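Local coordinates for protein acetyl xylan esterase (Metagenome, PDB 6XYC) that probably removes acetyl and feruloyl groups from xylan, as a bifunctional esterase of the alpha/beta-hydrolase fold, at residues 86-89 against 90-94; 94-97 against 98-101; 224-227 against 228-232; 269-272 against 273-276. All coordinates share one frame; numbering follows the deposited sequence.

The four contacts illustrate how an alpha/beta hydrolase is built from short local motifs around one mixed sheet. Contacts 1 and 2 follow one another along helix 89-103, sharing Val-94, with centres about 12 Å apart: the first forms its entry, the second its middle. Far along the chain come contact 3, where strand 222-227 ends in a loop carrying the probable triad aspartate, and contact 4, the first turns of helix 269-284. These two lie about 16 Å apart between centres and touch where Ile-225 packs on Tyr-271. Contacts 2 and 3 lie on opposite sides of the chain's centre, centres about 28 Å apart and nearest atoms about 16 Å apart, with no touch between them.

Contact 1. Residues 86-89 against 90-94; sequences IWPA and QIQDV
Trp-87 lays its six-membered ring against Ile-91, and this is the tightly packed part of the helix entry. Ile-91 CG2 sits over one face, 4.1 Å from the centroid and 24° off the normal, a CH-pi contact, while Trp-87 CH2 comes within 3.6 Å of Ile-91 CB. With chi1 at -167° the indole lies beside its own carbonyl carbon, which brings the six-membered ring to Ile-91. The same CG2 methyl also meets Pro-88 CB at 3.8 Å, the two lying over the same face of the indole. At the edge of the indole lies Gln-90 OE1, 3.7 Å from Trp-87 CE3, its amide only 6° from the ring plane; this buried oxygen has no polar partner, whereas NE2 is held by the carbonyls of Ala-85 and Arg-80. The motif is a helix start following a cis-proline: Pro-88 occupies the N-cap position of helix 89-103, and its carbonyl accepts from Gln-92 N at 3.0 Å in a nearly straight bond. Asp-93 N closes the next turn on Ala-89 O at 2.8 Å. Without the indole, as with an alanine here, the ring's place over Ile-91 CG2 would probably become a gap, and the Leu-208 carbonyl would probably lose its N-H donor. Phe-129 meets this indole edge-to-face from helix 122-131. The looser side belongs to Pro-88 and Gln-92, both partly exposed, which run side by side with Gln-92 NE2 3.9 Å from Pro-88 CG, and the same NE2 bonds to the carbonyl of Asp-147.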
ATOM      1  N   ILE A  86       0.176  10.192  14.349  1.00 26.46           N
ATOM      2  CA  ILE A  86      -1.160   9.703  14.027  1.00 28.74           C
ATOM      3  C   ILE A  86      -1.488  10.050  12.580  1.00 26.51           C
ATOM      4  O   ILE A  86      -0.768  10.819  11.933  1.00 23.48           O
ATOM      5  CB  ILE A  86      -2.228  10.248  14.997  1.00 30.39           C
ATOM      6  CG1 ILE A  86      -2.386  11.759  14.890  1.00 31.07           C
ATOM      7  CG2 ILE A  86      -1.889   9.848  16.430  1.00 33.44           C
ATOM      8  CD1 ILE A  86      -3.670  12.273  15.492  1.00 37.73           C
ATOM      9  N   TRP A  87      -2.553   9.453  12.062  1.00 24.82           N
ATOM     10  CA  TRP A  87      -3.039   9.757  10.725  1.00 26.54           C
ATOM     11  C   TRP A  87      -3.129  11.270  10.537  1.00 24.82           C
ATOM     12  O   TRP A  87      -3.596  11.975  11.438  1.00 27.25           O
ATOM     13  CB  TRP A  87      -4.413   9.103  10.541  1.00 25.69           C
ATOM     14  CG  TRP A  87      -4.957   9.029   9.155  1.00 24.21           C
ATOM     15  CD1 TRP A  87      -6.026   9.713   8.670  1.00 23.68           C
ATOM     16  CD2 TRP A  87      -4.506   8.177   8.098  1.00 24.17           C
ATOM     17  NE1 TRP A  87      -6.258   9.360   7.365  1.00 26.25           N
ATOM     18  CE2 TRP A  87      -5.339   8.416   6.988  1.00 24.88           C
ATOM     19  CE3 TRP A  87      -3.472   7.243   7.980  1.00 24.18           C
ATOM     20  CZ2 TRP A  87      -5.170   7.756   5.770  1.00 23.11           C
ATOM     21  CZ3 TRP A  87      -3.304   6.595   6.768  1.00 22.74           C
ATOM     22  CH2 TRP A  87      -4.144   6.857   5.678  1.00 25.78           C
ATOM     23  N   PRO A  88      -2.734  11.803   9.370  1.00 24.31           N
ATOM     24  CA  PRO A  88      -2.349  11.102   8.133  1.00 24.92           C
ATOM     25  C   PRO A  88      -0.846  10.912   7.889  1.00 24.39           C
ATOM     26  O   PRO A  88      -0.430  10.841   6.733  1.00 23.83           O
ATOM     27  CB  PRO A  88      -2.914  12.014   7.051  1.00 24.01           C
ATOM     28  CG  PRO A  88      -2.709  13.429   7.660  1.00 27.24           C
ATOM     29  CD  PRO A  88      -2.819  13.265   9.172  1.00 27.41           C
ATOM     30  N   ALA A  89      -0.055  10.833   8.960  1.00 23.99           N
ATOM     31  CA  ALA A  89       1.383  10.666   8.791  1.00 25.66           C
ATOM     32  C   ALA A  89       1.696   9.523   7.832  1.00 25.81           C
ATOM     33  O   ALA A  89       2.550   9.656   6.948  1.00 22.56           O
ATOM     34  CB  ALA A  89       2.045  10.419  10.147  1.00 26.17           C
ATOM     35  N   GLN A  90       0.992   8.401   7.974  1.00 24.10           N
ATOM     36  CA  GLN A  90       1.366   7.194   7.250  1.00 24.76           C
ATOM     37  C   GLN A  90       1.158   7.337   5.746  1.00 24.72           C
ATOM     38  O   GLN A  90       1.987   6.866   4.956  1.00 22.54           O
ATOM     39  CB  GLN A  90       0.575   6.010   7.800  1.00 23.88           C
ATOM     40  CG  GLN A  90       1.008   5.557   9.191  1.00 23.28           C
ATOM     41  CD  GLN A  90       0.548   6.495  10.289  1.00 26.38           C
ATOM     42  OE1 GLN A  90      -0.460   7.185  10.150  1.00 23.52           O
ATOM     43  NE2 GLN A  90       1.293   6.531  11.389  1.00 22.43           N
ATOM     44  N   ILE A  91       0.063   7.969   5.321  1.00 23.39           N
ATOM     45  CA  ILE A  91      -0.130   8.145   3.884  1.00 24.29           C
ATOM     46  C   ILE A  91       0.759   9.268   3.352  1.00 23.64           C
ATOM     47  O   ILE A  91       1.216   9.207   2.205  1.00 24.89           O
ATOM     48  CB  ILE A  91      -1.620   8.382   3.563  1.00 23.13           C
ATOM     49  CG1 ILE A  91      -1.840   8.412   2.052  1.00 24.90           C
ATOM     50  CG2 ILE A  91      -2.120   9.668   4.197  1.00 26.03           C
ATOM     51  CD1 ILE A  91      -1.373   7.150   1.321  1.00 25.08           C
ATOM     52  N   GLN A  92       1.047  10.288   4.166  1.00 25.96           N
ATOM     53  CA  GLN A  92       2.016  11.300   3.759  1.00 27.12           C
ATOM     54  C   GLN A  92       3.390  10.678   3.548  1.00 24.41           C
ATOM     55  O   GLN A  92       4.134  11.078   2.644  1.00 23.57           O
ATOM     56  CB  GLN A  92       2.100  12.413   4.804  1.00 25.84           C
ATOM     57  CG  GLN A  92       0.928  13.369   4.795  1.00 27.72           C
ATOM     58  CD  GLN A  92       1.192  14.596   5.640  1.00 30.63           C
ATOM     59  OE1 GLN A  92       2.319  14.836   6.071  1.00 30.66           O
ATOM     60  NE2 GLN A  92       0.153  15.380   5.885  1.00 30.87           N
ATOM     61  N   ASP A  93       3.747   9.697   4.378  1.00 26.19           N
ATOM     62  CA  ASP A  93       5.006   8.984   4.184  1.00 23.65           C
ATOM     63  C   ASP A  93       5.015   8.256   2.849  1.00 24.18           C
ATOM     64  O   ASP A  93       5.972   8.359   2.076  1.00 22.02           O
ATOM     65  CB  ASP A  93       5.223   8.003   5.335  1.00 22.98           C
ATOM     66  CG  ASP A  93       5.538   8.704   6.643  1.00 24.45           C
ATOM     67  OD1 ASP A  93       5.833   9.914   6.615  1.00 25.27           O
ATOM     68  OD2 ASP A  93       5.487   8.042   7.707  1.00 27.63           O
ATOM     69  N   VAL A  94       3.945   7.515   2.560  1.00 24.76           N
ATOM     70  CA  VAL A  94       3.848   6.793   1.295  1.00 23.20           C
ATOM     71  C   VAL A  94       3.960   7.765   0.126  1.00 24.02           C
ATOM     72  O   VAL A  94       4.703   7.529  -0.831  1.00 22.90           O
ATOM     73  CB  VAL A  94       2.536   5.990   1.232  1.00 22.46           C
ATOM     74  CG1 VAL A  94       2.389   5.336  -0.140  1.00 23.82           C
ATOM     75  CG2 VAL A  94       2.491   4.957   2.342  1.00 25.44           C
TER

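Contact 2. Residues 94-97 against 98-101; sequences VKAA and IRYV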
ATOM      1  N   VAL A  94       3.945   7.515   2.560  1.00 24.76           N
ATOM      2  CA  VAL A  94       3.848   6.793   1.295  1.00 23.20           C
ATOM      3  C   VAL A  94       3.960   7.765   0.126  1.00 24.02           C
ATOM      4  O   VAL A  94       4.703   7.529  -0.831  1.00 22.90           O
ATOM      5  CB  VAL A  94       2.536   5.990   1.232  1.00 22.46           C
ATOM      6  CG1 VAL A  94       2.389   5.336  -0.140  1.00 23.82           C
ATOM      7  CG2 VAL A  94       2.491   4.957   2.342  1.00 25.44           C
ATOM      8  N   LYS A  95       3.224   8.880   0.188  1.00 24.96           N
ATOM      9  CA  LYS A  95       3.258   9.842  -0.910  1.00 26.55           C
ATOM     10  C   LYS A  95       4.668  10.383  -1.117  1.00 25.12           C
ATOM     11  O   LYS A  95       5.124  10.534  -2.255  1.00 25.51           O
ATOM     12  CB  LYS A  95       2.272  10.979  -0.631  1.00 28.40           C
ATOM     13  CG  LYS A  95       0.816  10.525  -0.514  1.00 24.66           C
ATOM     14  CD  LYS A  95       0.149  10.361  -1.875  1.00 27.52           C
ATOM     15  CE  LYS A  95      -1.285   9.881  -1.724  1.00 28.10           C
ATOM     16  NZ  LYS A  95      -2.103  10.110  -2.955  1.00 28.56           N
ATOM     17  N   ALA A  96       5.382  10.657  -0.024  1.00 24.84           N
ATOM     18  CA  ALA A  96       6.748  11.153  -0.136  1.00 26.24           C
ATOM     19  C   ALA A  96       7.654  10.109  -0.765  1.00 26.60           C
ATOM     20  O   ALA A  96       8.530  10.437  -1.571  1.00 25.28           O
ATOM     21  CB  ALA A  96       7.278  11.555   1.242  1.00 26.78           C
ATOM     22  N   ALA A  97       7.460   8.841  -0.411  1.00 24.87           N
ATOM     23  CA  ALA A  97       8.257   7.789  -1.027  1.00 25.03           C
ATOM     24  C   ALA A  97       7.994   7.714  -2.525  1.00 26.01           C
ATOM     25  O   ALA A  97       8.927   7.550  -3.317  1.00 23.68           O
ATOM     26  CB  ALA A  97       7.952   6.439  -0.374  1.00 24.92           C
ATOM     27  N   ILE A  98       6.724   7.817  -2.929  1.00 24.25           N
ATOM     28  CA  ILE A  98       6.376   7.788  -4.347  1.00 23.65           C
ATOM     29  C   ILE A  98       7.057   8.936  -5.082  1.00 27.31           C
ATOM     30  O   ILE A  98       7.631   8.757  -6.164  1.00 28.07           O
ATOM     31  CB  ILE A  98       4.848   7.846  -4.523  1.00 26.02           C
ATOM     32  CG1 ILE A  98       4.188   6.566  -4.009  1.00 26.70           C
ATOM     33  CG2 ILE A  98       4.507   8.071  -5.985  1.00 28.29           C
ATOM     34  CD1 ILE A  98       2.712   6.716  -3.745  1.00 28.46           C
ATOM     35  N   ARG A  99       6.979  10.143  -4.519  1.00 26.65           N
ATOM     36  CA  ARG A  99       7.607  11.300  -5.152  1.00 29.10           C
ATOM     37  C   ARG A  99       9.114  11.108  -5.276  1.00 29.37           C
ATOM     38  O   ARG A  99       9.721  11.498  -6.282  1.00 29.09           O
ATOM     39  CB  ARG A  99       7.299  12.561  -4.345  1.00 26.85           C
ATOM     40  CG  ARG A  99       5.834  12.975  -4.341  1.00 27.56           C
ATOM     41  CD  ARG A  99       5.668  14.406  -3.845  1.00 28.57           C
ATOM     42  NE  ARG A  99       6.124  14.589  -2.467  1.00 28.34           N
ATOM     43  CZ  ARG A  99       5.348  14.456  -1.397  1.00 29.47           C
ATOM     44  NH1 ARG A  99       4.069  14.133  -1.534  1.00 29.28           N
ATOM     45  NH2 ARG A  99       5.851  14.645  -0.184  1.00 29.10           N
ATOM     46  N   TYR A 100       9.737  10.517  -4.255  1.00 28.43           N
ATOM     47  CA  TYR A 100      11.175  10.283  -4.303  1.00 29.40           C
ATOM     48  C   TYR A 100      11.536   9.333  -5.434  1.00 28.31           C
ATOM     49  O   TYR A 100      12.504   9.562  -6.169  1.00 29.33           O
ATOM     50  CB  TYR A 100      11.664   9.726  -2.969  1.00 28.60           C
ATOM     51  CG  TYR A 100      13.141   9.421  -2.981  1.00 28.06           C
ATOM     52  CD1 TYR A 100      13.618   8.192  -3.415  1.00 29.14           C
ATOM     53  CD2 TYR A 100      14.058  10.376  -2.582  1.00 30.62           C
ATOM     54  CE1 TYR A 100      14.968   7.918  -3.434  1.00 30.02           C
ATOM     55  CE2 TYR A 100      15.406  10.115  -2.600  1.00 29.90           C
ATOM     56  CZ  TYR A 100      15.859   8.884  -3.026  1.00 30.66           C
ATOM     57  OH  TYR A 100      17.208   8.621  -3.036  1.00 27.55           O
ATOM     58  N   VAL A 101      10.774   8.248  -5.579  1.00 26.96           N
ATOM     59  CA  VAL A 101      11.072   7.253  -6.602  1.00 27.58           C
ATOM     60  C   VAL A 101      10.855   7.840  -7.992  1.00 30.14           C
ATOM     61  O   VAL A 101      11.701   7.699  -8.882  1.00 27.69           O
ATOM     62  CB  VAL A 101      10.217   5.993  -6.382  1.00 25.34           C
ATOM     63  CG1 VAL A 101      10.375   5.038  -7.543  1.00 28.06           C
ATOM     64  CG2 VAL A 101      10.596   5.314  -5.070  1.00 27.31           C
TER
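Arg-99 folds back over the preceding turn of helix 89-103 to lie on Lys-95 and Ala-96, and its side chain can be followed atom by atom. CB starts beside the carbonyl oxygens of both residues. CG, placed anti to its own carbonyl carbon (chi1 -66°), comes to 3.3 Å from Lys-95 O. A bend at chi3 (-62°) then turns the chain back: NE passes 4.2 Å from both Lys-95 O and Ala-96 CA, and CZ reaches 3.8 Å from Ala-96 CA. One face of the guanidinium thereby covers Lys-95 O and Ala-96 CA, both near its rim. Of the two ends, NH1 lies 3.7 Å from Lys-95 CB and NH2 the same distance from Ala-96 CB. Beyond the helix NH1 makes a salt bridge with Glu-149, and NH2 bonds to the carbonyl of Leu-152.

Another helix flank turns to the sheet: Val-94 CG1 meets Ile-98 CD1 at 3.9 Å, and the pair packs on Ile-45 and Ile-43 of strand 39-45. Four successive i to i+4 backbone bonds, beginning with Ile-98 N to Val-94 O at 2.9 Å, set the four-residue spacing that brings these side chains together. A leucine at Arg-99 is likely to leave Glu-149 without its cationic mate and the Leu-152 carbonyl without this donor. Residues 94-101 are all buried, yet their flanks differ in chemistry: aliphatic groups meet the sheet, while a buried guanidinium is anchored by charge, with the partly negative Lys-95 O over its face perhaps adding a weak electrostatic contribution.

Contact 3. Residues 224-227 against 228-232; sequences IIHG and DADNV
Asp-230 and His-226 meet side chain to side chain: Asp-230 CB lies 3.6 Å from His-226 NE2, and the carboxylate oxygen OD2 comes to 3.4 Å from the same nitrogen, obliquely, with ring and carboxylate planes 50° apart. The histidine's hydrogen bonds run to Ser-238 (from ND1) and to the Val-233 carbonyl (from NE2).

Backbone hydrogen bonding turns the chain. Asp-230 N donates to Gly-227 O at 3.2 Å, approaching from well above the carbonyl plane, and so closes a beta-turn just after the strand.

Side-chain to backbone bonding then fixes the carboxylate. OD1 accepts from Val-232 N at 2.7 Å, an Asx turn, helped by chi1 of -171°, which sets CG beside the carbonyl carbon; OD1 also takes the N-H of Val-233. OD2 is hydrogen-bonded to His-262 ND1, consistent with a Ser-His-Asp triad whose probable nucleophile is Ser-121.

Water supplies the remaining link: one molecule accepts from Gly-227 N at 2.8 Å and donates to Asp-230 OD2 at 2.9 Å, bridging strand end and acid.

In the fold, strand 222-227 runs between parallel strands 164-168 and 252-257, and its C-terminal end delivers the loop to the active site, where Val-232 touches the bound sulfonyl fluoride inhibitor. Helix 236-248 follows the loop and packs back on Ile-224 through Ser-238 and Leu-241.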
ATOM      1  N   ILE A 224      -7.547  -7.207  -5.782  1.00 21.50           N
ATOM      2  CA  ILE A 224      -7.784  -7.447  -4.362  1.00 24.11           C
ATOM      3  C   ILE A 224      -7.687  -8.947  -4.117  1.00 23.60           C
ATOM      4  O   ILE A 224      -8.335  -9.736  -4.817  1.00 23.47           O
ATOM      5  CB  ILE A 224      -9.160  -6.915  -3.919  1.00 23.55           C
ATOM      6  CG1 ILE A 224      -9.340  -5.451  -4.327  1.00 24.03           C
ATOM      7  CG2 ILE A 224      -9.336  -7.088  -2.416  1.00 21.50           C
ATOM      8  CD1 ILE A 224     -10.787  -5.022  -4.373  1.00 25.25           C
ATOM      9  N   ILE A 225      -6.892  -9.338  -3.125  1.00 21.04           N
ATOM     10  CA  ILE A 225      -6.681 -10.740  -2.786  1.00 22.37           C
ATOM     11  C   ILE A 225      -6.918 -10.903  -1.290  1.00 23.89           C
ATOM     12  O   ILE A 225      -6.309 -10.192  -0.482  1.00 20.81           O
ATOM     13  CB  ILE A 225      -5.266 -11.209  -3.168  1.00 22.64           C
ATOM     14  CG1 ILE A 225      -4.957 -10.861  -4.624  1.00 25.67           C
ATOM     15  CG2 ILE A 225      -5.130 -12.704  -2.946  1.00 24.40           C
ATOM     16  CD1 ILE A 225      -3.536 -11.116  -5.039  1.00 24.95           C
ATOM     17  N   HIS A 226      -7.794 -11.842  -0.920  1.00 23.07           N
ATOM     18  CA  HIS A 226      -8.168 -12.007   0.479  1.00 23.41           C
ATOM     19  C   HIS A 226      -8.543 -13.455   0.745  1.00 22.91           C
ATOM     20  O   HIS A 226      -9.312 -14.054  -0.016  1.00 23.64           O
ATOM     21  CB  HIS A 226      -9.327 -11.074   0.843  1.00 21.20           C
ATOM     22  CG  HIS A 226      -9.357 -10.678   2.285  1.00 20.81           C
ATOM     23  ND1 HIS A 226      -9.435  -9.364   2.691  1.00 21.28           N
ATOM     24  CD2 HIS A 226      -9.331 -11.422   3.417  1.00 20.36           C
ATOM     25  CE1 HIS A 226      -9.444  -9.313   4.012  1.00 21.90           C
ATOM     26  NE2 HIS A 226      -9.382 -10.548   4.478  1.00 23.41           N
ATOM     27  N   GLY A 227      -7.995 -14.010   1.825  1.00 23.24           N
ATOM     28  CA  GLY A 227      -8.321 -15.375   2.204  1.00 23.01           C
ATOM     29  C   GLY A 227      -9.668 -15.431   2.908  1.00 22.75           C
ATOM     30  O   GLY A 227      -9.981 -14.609   3.769  1.00 23.32           O
ATOM     31  N   ASP A 228     -10.479 -16.415   2.522  1.00 24.65           N
ATOM     32  CA  ASP A 228     -11.805 -16.538   3.118  1.00 24.06           C
ATOM     33  C   ASP A 228     -11.770 -17.136   4.521  1.00 25.08           C
ATOM     34  O   ASP A 228     -12.834 -17.330   5.122  1.00 23.28           O
ATOM     35  CB  ASP A 228     -12.739 -17.343   2.193  1.00 27.73           C
ATOM     36  CG  ASP A 228     -12.381 -18.815   2.094  1.00 29.69           C
ATOM     37  OD1 ASP A 228     -11.645 -19.343   2.952  1.00 29.77           O
ATOM     38  OD2 ASP A 228     -12.883 -19.453   1.143  1.00 30.40           O
ATOM     39  N   ALA A 229     -10.582 -17.407   5.064  1.00 24.07           N
ATOM     40  CA  ALA A 229     -10.430 -17.799   6.461  1.00 23.60           C
ATOM     41  C   ALA A 229      -9.498 -16.845   7.200  1.00 24.73           C
ATOM     42  O   ALA A 229      -8.863 -17.227   8.188  1.00 24.02           O
ATOM     43  CB  ALA A 229      -9.916 -19.234   6.586  1.00 25.59           C
ATOM     44  N   ASP A 230      -9.402 -15.601   6.736  1.00 25.19           N
ATOM     45  CA  ASP A 230      -8.567 -14.612   7.410  1.00 23.30           C
ATOM     46  C   ASP A 230      -9.165 -14.270   8.770  1.00 26.24           C
ATOM     47  O   ASP A 230     -10.262 -13.709   8.851  1.00 25.23           O
ATOM     48  CB  ASP A 230      -8.432 -13.351   6.552  1.00 22.53           C
ATOM     49  CG  ASP A 230      -7.400 -12.379   7.095  1.00 23.01           C
ATOM     50  OD1 ASP A 230      -7.267 -12.263   8.335  1.00 20.14           O
ATOM     51  OD2 ASP A 230      -6.700 -11.723   6.292  1.00 23.14           O
ATOM     52  N   ASN A 231      -8.435 -14.599   9.832  1.00 26.11           N
ATOM     53  CA  ASN A 231      -8.888 -14.399  11.200  1.00 24.88           C
ATOM     54  C   ASN A 231      -8.365 -13.104  11.808  1.00 25.09           C
ATOM     55  O   ASN A 231      -8.467 -12.922  13.025  1.00 25.81           O
ATOM     56  CB  ASN A 231      -8.459 -15.588  12.067  1.00 26.82           C
ATOM     57  CG  ASN A 231      -9.440 -15.889  13.184  1.00 26.67           C
ATOM     58  OD1 ASN A 231     -10.641 -15.658  13.062  1.00 28.36           O
ATOM     59  ND2 ASN A 231      -8.922 -16.418  14.287  1.00 25.97           N
ATOM     60  N   VAL A 232      -7.809 -12.206  10.997  1.00 24.65           N
ATOM     61  CA  VAL A 232      -7.221 -10.970  11.503  1.00 21.91           C
ATOM     62  C   VAL A 232      -7.926  -9.768  10.880  1.00 25.83           C
ATOM     63  O   VAL A 232      -8.433  -8.892  11.594  1.00 26.38           O
ATOM     64  CB  VAL A 232      -5.708 -10.925  11.235  1.00 23.98           C
ATOM     65  CG1 VAL A 232      -5.123  -9.609  11.720  1.00 26.37           C
ATOM     66  CG2 VAL A 232      -5.013 -12.097  11.912  1.00 24.74           C
TER
HETATM   67  O   HOH W   1      -6.207 -13.073   3.767  1.00 19.08           O

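Contact 4. Residues 269-272 against 273-276; sequences TQYF and KDMT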
ATOM      1  N   THR A 269       2.690 -19.551  -5.182  1.00 30.49           N
ATOM      2  CA  THR A 269       2.978 -19.313  -6.593  1.00 29.38           C
ATOM      3  C   THR A 269       1.744 -18.819  -7.337  1.00 28.14           C
ATOM      4  O   THR A 269       1.826 -17.884  -8.138  1.00 27.84           O
ATOM      5  CB  THR A 269       3.510 -20.594  -7.241  1.00 30.41           C
ATOM      6  OG1 THR A 269       4.703 -21.016  -6.567  1.00 33.73           O
ATOM      7  CG2 THR A 269       3.805 -20.360  -8.723  1.00 32.87           C
ATOM      8  N   GLN A 270       0.588 -19.429  -7.074  1.00 28.12           N
ATOM      9  CA  GLN A 270      -0.616 -19.110  -7.831  1.00 29.25           C
ATOM     10  C   GLN A 270      -0.989 -17.638  -7.690  1.00 27.77           C
ATOM     11  O   GLN A 270      -1.215 -16.943  -8.688  1.00 28.13           O
ATOM     12  CB  GLN A 270      -1.760 -20.007  -7.366  1.00 30.98           C
ATOM     13  CG  GLN A 270      -3.138 -19.502  -7.721  1.00 29.97           C
ATOM     14  CD  GLN A 270      -4.211 -20.540  -7.448  1.00 31.73           C
ATOM     15  OE1 GLN A 270      -3.998 -21.480  -6.682  1.00 30.53           O
ATOM     16  NE2 GLN A 270      -5.368 -20.376  -8.079  1.00 36.17           N
ATOM     17  N   TYR A 271      -1.064 -17.141  -6.457  1.00 26.36           N
ATOM     18  CA  TYR A 271      -1.523 -15.775  -6.245  1.00 25.79           C
ATOM     19  C   TYR A 271      -0.417 -14.757  -6.451  1.00 26.99           C
ATOM     20  O   TYR A 271      -0.705 -13.612  -6.815  1.00 23.49           O
ATOM     21  CB  TYR A 271      -2.134 -15.686  -4.859  1.00 26.22           C
ATOM     22  CG  TYR A 271      -3.235 -16.698  -4.732  1.00 24.14           C
ATOM     23  CD1 TYR A 271      -4.384 -16.592  -5.503  1.00 26.46           C
ATOM     24  CD2 TYR A 271      -3.117 -17.797  -3.891  1.00 25.96           C
ATOM     25  CE1 TYR A 271      -5.394 -17.523  -5.407  1.00 26.06           C
ATOM     26  CE2 TYR A 271      -4.124 -18.735  -3.791  1.00 25.03           C
ATOM     27  CZ  TYR A 271      -5.263 -18.589  -4.555  1.00 27.64           C
ATOM     28  OH  TYR A 271      -6.269 -19.516  -4.464  1.00 27.67           O
ATOM     29  N   PHE A 272       0.845 -15.147  -6.262  1.00 25.61           N
ATOM     30  CA  PHE A 272       1.935 -14.316  -6.765  1.00 25.98           C
ATOM     31  C   PHE A 272       1.808 -14.128  -8.274  1.00 27.22           C
ATOM     32  O   PHE A 272       2.013 -13.022  -8.788  1.00 26.26           O
ATOM     33  CB  PHE A 272       3.288 -14.941  -6.430  1.00 27.61           C
ATOM     34  CG  PHE A 272       3.666 -14.866  -4.975  1.00 27.79           C
ATOM     35  CD1 PHE A 272       3.027 -14.000  -4.095  1.00 28.15           C
ATOM     36  CD2 PHE A 272       4.685 -15.666  -4.492  1.00 27.71           C
ATOM     37  CE1 PHE A 272       3.395 -13.952  -2.755  1.00 28.75           C
ATOM     38  CE2 PHE A 272       5.061 -15.621  -3.164  1.00 28.82           C
ATOM     39  CZ  PHE A 272       4.416 -14.764  -2.290  1.00 27.78           C
ATOM     40  N   LYS A 273       1.473 -15.202  -9.004  1.00 26.20           N
ATOM     41  CA  LYS A 273       1.285 -15.090 -10.447  1.00 27.90           C
ATOM     42  C   LYS A 273       0.124 -14.159 -10.771  1.00 28.14           C
ATOM     43  O   LYS A 273       0.202 -13.365 -11.717  1.00 26.85           O
ATOM     44  CB  LYS A 273       1.055 -16.470 -11.065  1.00 30.65           C
ATOM     45  CG  LYS A 273       1.088 -16.485 -12.599  1.00 33.60           C
ATOM     46  CD  LYS A 273       0.862 -17.891 -13.160  1.00 35.23           C
ATOM     47  CE  LYS A 273       0.057 -17.872 -14.458  1.00 45.57           C
ATOM     48  NZ  LYS A 273       0.602 -16.928 -15.474  1.00 49.40           N
ATOM     49  N   ASP A 274      -0.967 -14.238  -9.998  1.00 27.80           N
ATOM     50  CA  ASP A 274      -2.061 -13.289 -10.184  1.00 28.17           C
ATOM     51  C   ASP A 274      -1.555 -11.859 -10.063  1.00 27.83           C
ATOM     52  O   ASP A 274      -1.915 -10.994 -10.872  1.00 26.34           O
ATOM     53  CB  ASP A 274      -3.177 -13.545  -9.167  1.00 29.04           C
ATOM     54  CG  ASP A 274      -3.912 -14.849  -9.412  1.00 30.83           C
ATOM     55  OD1 ASP A 274      -4.002 -15.289 -10.577  1.00 29.74           O
ATOM     56  OD2 ASP A 274      -4.423 -15.424  -8.428  1.00 30.84           O
ATOM     57  N   MET A 275      -0.706 -11.591  -9.063  1.00 26.30           N
ATOM     58  CA  MET A 275      -0.217 -10.231  -8.858  1.00 23.14           C
ATOM     59  C   MET A 275       0.707  -9.805  -9.995  1.00 26.41           C
ATOM     60  O   MET A 275       0.587  -8.698 -10.524  1.00 24.94           O
ATOM     61  CB  MET A 275       0.520 -10.123  -7.520  1.00 25.80           C
ATOM     62  CG  MET A 275       1.351  -8.850  -7.385  1.00 23.48           C
ATOM     63  SD  MET A 275       2.188  -8.644  -5.795  1.00 23.12           S
ATOM     64  CE  MET A 275       3.221 -10.092  -5.753  1.00 25.43           C
ATOM     65  N   THR A 276       1.655 -10.669 -10.369  1.00 27.63           N
ATOM     66  CA  THR A 276       2.623 -10.289 -11.394  1.00 26.60           C
ATOM     67  C   THR A 276       1.977 -10.228 -12.770  1.00 26.32           C
ATOM     68  O   THR A 276       2.343  -9.373 -13.581  1.00 26.60           O
ATOM     69  CB  THR A 276       3.814 -11.255 -11.400  1.00 26.40           C
ATOM     70  OG1 THR A 276       3.355 -12.606 -11.509  1.00 28.30           O
ATOM     71  CG2 THR A 276       4.625 -11.100 -10.125  1.00 27.56           C
TER
HETATM   72  O   HOH W   2      -5.927 -17.529  -9.211  1.00 34.33           O
HETATM   73  O   HOH W   3      -2.219 -17.778 -11.076  1.00 36.00           O
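Lys-273 N bonds to Thr-269 O at 2.8 Å, the first of four consecutive i to i+4 bonds that carry helix 269-284 through residues 269-276; the last, Thr-276 N to Phe-272 O at 2.9 Å, is fairly straight (165°). Among the side chains, Asp-274 and Tyr-271 lie alongside each other, pointing the same way. The carboxylate, planted beside the backbone N (chi1 -69°), brings OD2 to 3.1 Å from Tyr-271 CD1, with the two planes 58° apart. Gln-270 CG covers the centre of one face of that ring, and the ring reaches on to Ile-255 and Val-257 of strand 252-257.

Phe-272 and Met-275 form the apolar flank, Phe-272 CD1 to Met-275 CE at 4.2 Å, packing on Trp-168 of strand 164-168, while Phe-272 also meets Ile-63 of helix 56-69.

Two waters serve the acid: one accepts from Gln-270 NE2 and donates to Asp-274 OD2 at 2.7 Å; the other donates to Gln-270 O at 2.7 Å and to Asp-274 OD1. In chemical terms, aromatic and sulfur-bearing groups pack on the sheet and helix 56-69, while the negative charge of the Asp-274 carboxylate, beside them, is probably eased by bridging water.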